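Local coordinates for TRAS1 ORF2p (Bombyx mori, PDB 1WDU), which is encoded by a telomere-specific non-LTR retrotransposon and, through its N-terminal endonuclease domain, the part in this chain, probably cleaves DNA at telomeric repeats to start insertion, at residues I185-D190 against V207-C212; A157-W162 against Q173-L178. The protein carries 1 engineered substitution. All blocks are in the same frame, centred on the assembly; numbering follows the deposited sequence.

Contact 1. Residues I185-D190 against V207-C212; sequences ILNEGD and VDVTFC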
# COMPACT_ATOMS: atom_id res chain seq x y z
N ILE A 185 -5.61 -11.49 2.37
CA ILE A 185 -5.09 -10.56 3.35
C ILE A 185 -3.72 -10.95 3.85
O ILE A 185 -3.46 -12.12 4.14
CB ILE A 185 -6.05 -10.45 4.55
CG1 ILE A 185 -7.41 -9.92 4.06
CG2 ILE A 185 -5.47 -9.50 5.60
CD1 ILE A 185 -8.51 -10.02 5.09
N LEU A 186 -2.84 -9.96 3.95
CA LEU A 186 -1.48 -10.17 4.43
C LEU A 186 -1.33 -9.72 5.87
O LEU A 186 -0.44 -10.18 6.58
CB LEU A 186 -0.49 -9.41 3.53
CG LEU A 186 -0.22 -10.09 2.18
CD1 LEU A 186 0.45 -9.13 1.20
CD2 LEU A 186 0.66 -11.32 2.43
N ASN A 187 -2.20 -8.82 6.31
CA ASN A 187 -2.15 -8.32 7.68
C ASN A 187 -2.05 -9.42 8.72
O ASN A 187 -2.43 -10.57 8.48
CB ASN A 187 -3.38 -7.47 7.99
CG ASN A 187 -3.30 -6.10 7.36
OD1 ASN A 187 -3.08 -5.97 6.15
ND2 ASN A 187 -3.50 -5.07 8.17
N GLU A 188 -1.53 -9.06 9.89
CA GLU A 188 -1.37 -9.99 11.00
C GLU A 188 -1.21 -9.22 12.30
O GLU A 188 -0.82 -8.05 12.31
CB GLU A 188 -0.16 -10.90 10.76
CG GLU A 188 -0.53 -12.22 10.09
CD GLU A 188 0.65 -12.96 9.52
OE1 GLU A 188 1.61 -13.24 10.27
OE2 GLU A 188 0.61 -13.28 8.31
N GLY A 189 -1.54 -9.87 13.41
CA GLY A 189 -1.42 -9.22 14.70
C GLY A 189 -2.57 -8.28 15.00
O GLY A 189 -3.61 -8.30 14.31
N ASP A 190 -2.39 -7.44 16.01
CA ASP A 190 -3.42 -6.49 16.41
C ASP A 190 -2.82 -5.12 16.74
O ASP A 190 -3.48 -4.28 17.35
CB ASP A 190 -4.18 -7.02 17.64
CG ASP A 190 -3.30 -7.14 18.88
OD1 ASP A 190 -3.81 -7.57 19.93
OD2 ASP A 190 -2.10 -6.79 18.81
N VAL A 207 -6.97 0.28 10.16
CA VAL A 207 -7.73 0.54 8.94
C VAL A 207 -6.88 0.39 7.68
O VAL A 207 -7.37 0.55 6.56
CB VAL A 207 -8.37 1.95 8.97
CG1 VAL A 207 -9.39 2.03 10.10
CG2 VAL A 207 -7.31 3.02 9.16
N ASP A 208 -5.60 0.06 7.86
CA ASP A 208 -4.69 -0.14 6.74
C ASP A 208 -4.65 -1.62 6.36
O ASP A 208 -4.49 -2.49 7.22
CB ASP A 208 -3.28 0.35 7.10
CG ASP A 208 -3.25 1.83 7.44
OD1 ASP A 208 -3.37 2.17 8.64
OD2 ASP A 208 -3.10 2.66 6.51
N VAL A 209 -4.79 -1.92 5.08
CA VAL A 209 -4.79 -3.31 4.64
C VAL A 209 -3.81 -3.55 3.50
O VAL A 209 -3.53 -2.66 2.70
CB VAL A 209 -6.22 -3.76 4.16
CG1 VAL A 209 -6.35 -5.28 4.26
CG2 VAL A 209 -7.31 -3.09 4.98
N THR A 210 -3.28 -4.78 3.48
CA THR A 210 -2.34 -5.22 2.45
C THR A 210 -2.87 -6.57 1.98
O THR A 210 -3.10 -7.46 2.80
CB THR A 210 -0.92 -5.44 3.01
OG1 THR A 210 -0.47 -4.27 3.70
CG2 THR A 210 0.05 -5.76 1.88
N PHE A 211 -3.09 -6.72 0.69
CA PHE A 211 -3.59 -7.98 0.17
C PHE A 211 -3.01 -8.28 -1.19
O PHE A 211 -2.54 -7.38 -1.89
CB PHE A 211 -5.13 -7.97 0.15
CG PHE A 211 -5.74 -6.73 -0.46
CD1 PHE A 211 -6.03 -6.67 -1.81
CD2 PHE A 211 -6.10 -5.66 0.35
CE1 PHE A 211 -6.67 -5.55 -2.37
CE2 PHE A 211 -6.74 -4.53 -0.21
CZ PHE A 211 -7.03 -4.49 -1.56
N CYS A 212 -3.03 -9.55 -1.57
CA CYS A 212 -2.44 -9.97 -2.84
C CYS A 212 -3.12 -11.18 -3.44
O CYS A 212 -3.88 -11.88 -2.77
CB CYS A 212 -0.97 -10.32 -2.61
SG CYS A 212 -0.76 -11.67 -1.41

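Contact 2. Residues A157-W162 against Q173-L178; sequences AKSTWW and QLMGTL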
# COMPACT_ATOMS: atom_id res chain seq x y z
N ALA A 157 -11.50 1.28 6.74
CA ALA A 157 -12.56 0.28 6.88
C ALA A 157 -12.08 -0.73 7.91
O ALA A 157 -10.90 -1.09 7.94
CB ALA A 157 -12.82 -0.42 5.53
N LYS A 158 -13.00 -1.20 8.73
CA LYS A 158 -12.64 -2.13 9.79
C LYS A 158 -13.10 -3.54 9.55
O LYS A 158 -14.22 -3.78 9.09
CB LYS A 158 -13.22 -1.63 11.12
CG LYS A 158 -12.87 -0.19 11.44
CD LYS A 158 -13.29 0.20 12.85
CE LYS A 158 -12.78 1.60 13.20
NZ LYS A 158 -12.89 1.89 14.66
N SER A 159 -12.23 -4.48 9.88
CA SER A 159 -12.54 -5.89 9.75
C SER A 159 -11.60 -6.73 10.61
O SER A 159 -10.38 -6.51 10.61
CB SER A 159 -12.44 -6.35 8.31
OG SER A 159 -12.63 -7.74 8.24
N THR A 160 -12.17 -7.67 11.34
CA THR A 160 -11.36 -8.53 12.18
C THR A 160 -10.43 -9.37 11.32
O THR A 160 -9.46 -9.93 11.81
CB THR A 160 -12.23 -9.46 13.07
OG1 THR A 160 -13.12 -10.24 12.26
CG2 THR A 160 -13.04 -8.63 14.05
N TRP A 161 -10.72 -9.45 10.02
CA TRP A 161 -9.85 -10.22 9.13
C TRP A 161 -8.46 -9.57 9.01
O TRP A 161 -7.51 -10.22 8.60
CB TRP A 161 -10.48 -10.38 7.75
CG TRP A 161 -11.56 -11.40 7.74
CD1 TRP A 161 -12.91 -11.17 7.70
CD2 TRP A 161 -11.39 -12.81 7.82
NE1 TRP A 161 -13.58 -12.36 7.75
CE2 TRP A 161 -12.68 -13.39 7.83
CE3 TRP A 161 -10.27 -13.66 7.88
CZ2 TRP A 161 -12.88 -14.77 7.90
CZ3 TRP A 161 -10.47 -15.03 7.96
CH2 TRP A 161 -11.77 -15.58 7.96
N TRP A 162 -8.37 -8.29 9.35
CA TRP A 162 -7.08 -7.61 9.35
C TRP A 162 -6.83 -6.97 10.73
O TRP A 162 -6.25 -5.89 10.84
CB TRP A 162 -6.95 -6.60 8.18
CG TRP A 162 -8.00 -5.54 8.05
CD1 TRP A 162 -8.10 -4.37 8.76
CD2 TRP A 162 -9.08 -5.51 7.09
NE1 TRP A 162 -9.16 -3.62 8.30
CE2 TRP A 162 -9.78 -4.30 7.28
CE3 TRP A 162 -9.51 -6.40 6.10
CZ2 TRP A 162 -10.89 -3.95 6.50
CZ3 TRP A 162 -10.62 -6.06 5.33
CH2 TRP A 162 -11.29 -4.84 5.54
N GLN A 173 -17.81 -4.75 2.80
CA GLN A 173 -17.81 -4.54 1.35
C GLN A 173 -16.44 -4.86 0.77
O GLN A 173 -16.34 -5.52 -0.27
CB GLN A 173 -18.19 -3.09 0.99
CG GLN A 173 -19.68 -2.77 1.20
CD GLN A 173 -20.15 -1.57 0.38
OE1 GLN A 173 -20.09 -1.59 -0.85
NE2 GLN A 173 -20.63 -0.53 1.07
N LEU A 174 -15.38 -4.40 1.44
CA LEU A 174 -14.02 -4.68 0.98
C LEU A 174 -13.76 -6.19 1.00
O LEU A 174 -13.24 -6.74 0.03
CB LEU A 174 -12.98 -3.95 1.86
CG LEU A 174 -11.50 -4.16 1.52
CD1 LEU A 174 -11.26 -3.95 0.04
CD2 LEU A 174 -10.64 -3.20 2.34
N MET A 175 -14.11 -6.85 2.09
CA MET A 175 -13.92 -8.30 2.19
C MET A 175 -14.67 -9.02 1.07
O MET A 175 -14.17 -9.98 0.48
CB MET A 175 -14.40 -8.83 3.55
CG MET A 175 -13.39 -8.72 4.69
SD MET A 175 -11.77 -9.45 4.27
CE MET A 175 -12.13 -11.22 4.36
N GLY A 176 -15.89 -8.55 0.80
CA GLY A 176 -16.70 -9.16 -0.24
C GLY A 176 -15.99 -9.06 -1.57
O GLY A 176 -15.91 -10.03 -2.34
N THR A 177 -15.45 -7.88 -1.85
CA THR A 177 -14.71 -7.65 -3.08
C THR A 177 -13.48 -8.55 -3.10
O THR A 177 -13.18 -9.17 -4.12
CB THR A 177 -14.31 -6.17 -3.20
OG1 THR A 177 -15.49 -5.37 -3.27
CG2 THR A 177 -13.46 -5.93 -4.43
N LEU A 178 -12.77 -8.63 -1.98
CA LEU A 178 -11.59 -9.49 -1.95
C LEU A 178 -11.97 -10.92 -2.31
O LEU A 178 -11.28 -11.57 -3.10
CB LEU A 178 -10.94 -9.46 -0.57
CG LEU A 178 -9.88 -8.38 -0.32
CD1 LEU A 178 -10.29 -7.06 -0.96
CD2 LEU A 178 -9.68 -8.24 1.18

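Contact 1. Residues I185-D190 against V207-C212
N187 lays its side-chain amide along the edge of the strand holding V209 and T210, the O and one N-H both turned to it. Its OD1 accepts from T210 N at 2.9 Å, within the plane of the N187 carbonyl, while ND2 donates to D208 O at 2.9 Å. Two bonds of opposite sense fix the rotation of the amide, and CG beside the backbone N (chi1 -76°) swings it onto the strand. A leucine in its place would probably leave T210 N and D208 O without these mates inside the fold. One residue earlier the backbone takes over: L186 N gives a fairly straight bond to T210 O, 2.8 Å away, next to the antiparallel non-hydrogen-bonded pair I185–F211. L186 then bends over the strand, its CD1 3.5 Å from T210 CG2 and 3.8 Å from C212 SG. Behind these groups, T210 OG1 is bonded to Q24 OE1 and D208 OD1 to T193 OG1. L186 reaches I220 and W223 of strand 220-225, in the other sheet of the sandwich; I185 turns to M175 and L178 of helix 169-181, and F211 stacks on F151 of strand 149-154.

Contact 2. Residues A157-W162 against Q173-L178
M175 pushes the end of its side chain out from helix 169-181 into the hollow between W161 and W162. Its chain is bent twice, at chi2 (-52°) and chi3 (-74°), which curls the methyl back over the W161 ring while the sulfur stays beside W162. CE stands above one face of the five-membered ring of W161, 3.6 Å from its centroid and 20° off the normal, a CH-pi contact in which the two side chains cross at about a right angle. SD is an oblique Met-aromatic neighbour of both indoles, 3.7 Å from W162 CZ3. S159 lines the stem of M175, its OG 3.8 Å from M175 CG. That same OG accepts from W161 N at 3.1 Å, closing an ST turn in the loop between strand 149-154 and helix 169-181 of this DNase I-like fold, from which both tryptophans face the helix. W162 itself is wedged: S159 CB sits over one face, nearer its border than its middle, and A157 C lies in plane at the edge, with a weak bond from W162 NE1 to A157 O. One residue earlier on the helix, L174 fills the notch by the far corner of the six-membered ring, its CD2 meeting W162 CH2 obliquely at 3.7 Å. L174 also touches A155 of the loop and L134 of helix 131-142, whereas W161, more open to solvent, meets a crystal neighbour as well.

Contacts 1 and 2 follow one another along the chain, their centres 10 Å apart, and I185 joins them. Its CD1 pushes to 3.3 Å from W161 CB and 3.4 Å from M175 SD, so the short strand of contact 1 packs against the same W161–M175 cluster. W162 makes the second junction: its CE2 packs 3.6 Å from V209 CG2 and its CB 3.7 Å from N187 CB, next to the amide that grips the strand. At the other end of contact 1, D208 bonds weakly to H234, the histidine of an S-D-H sequence familiar from DNase I-like nucleases, which probably places this end near the active site.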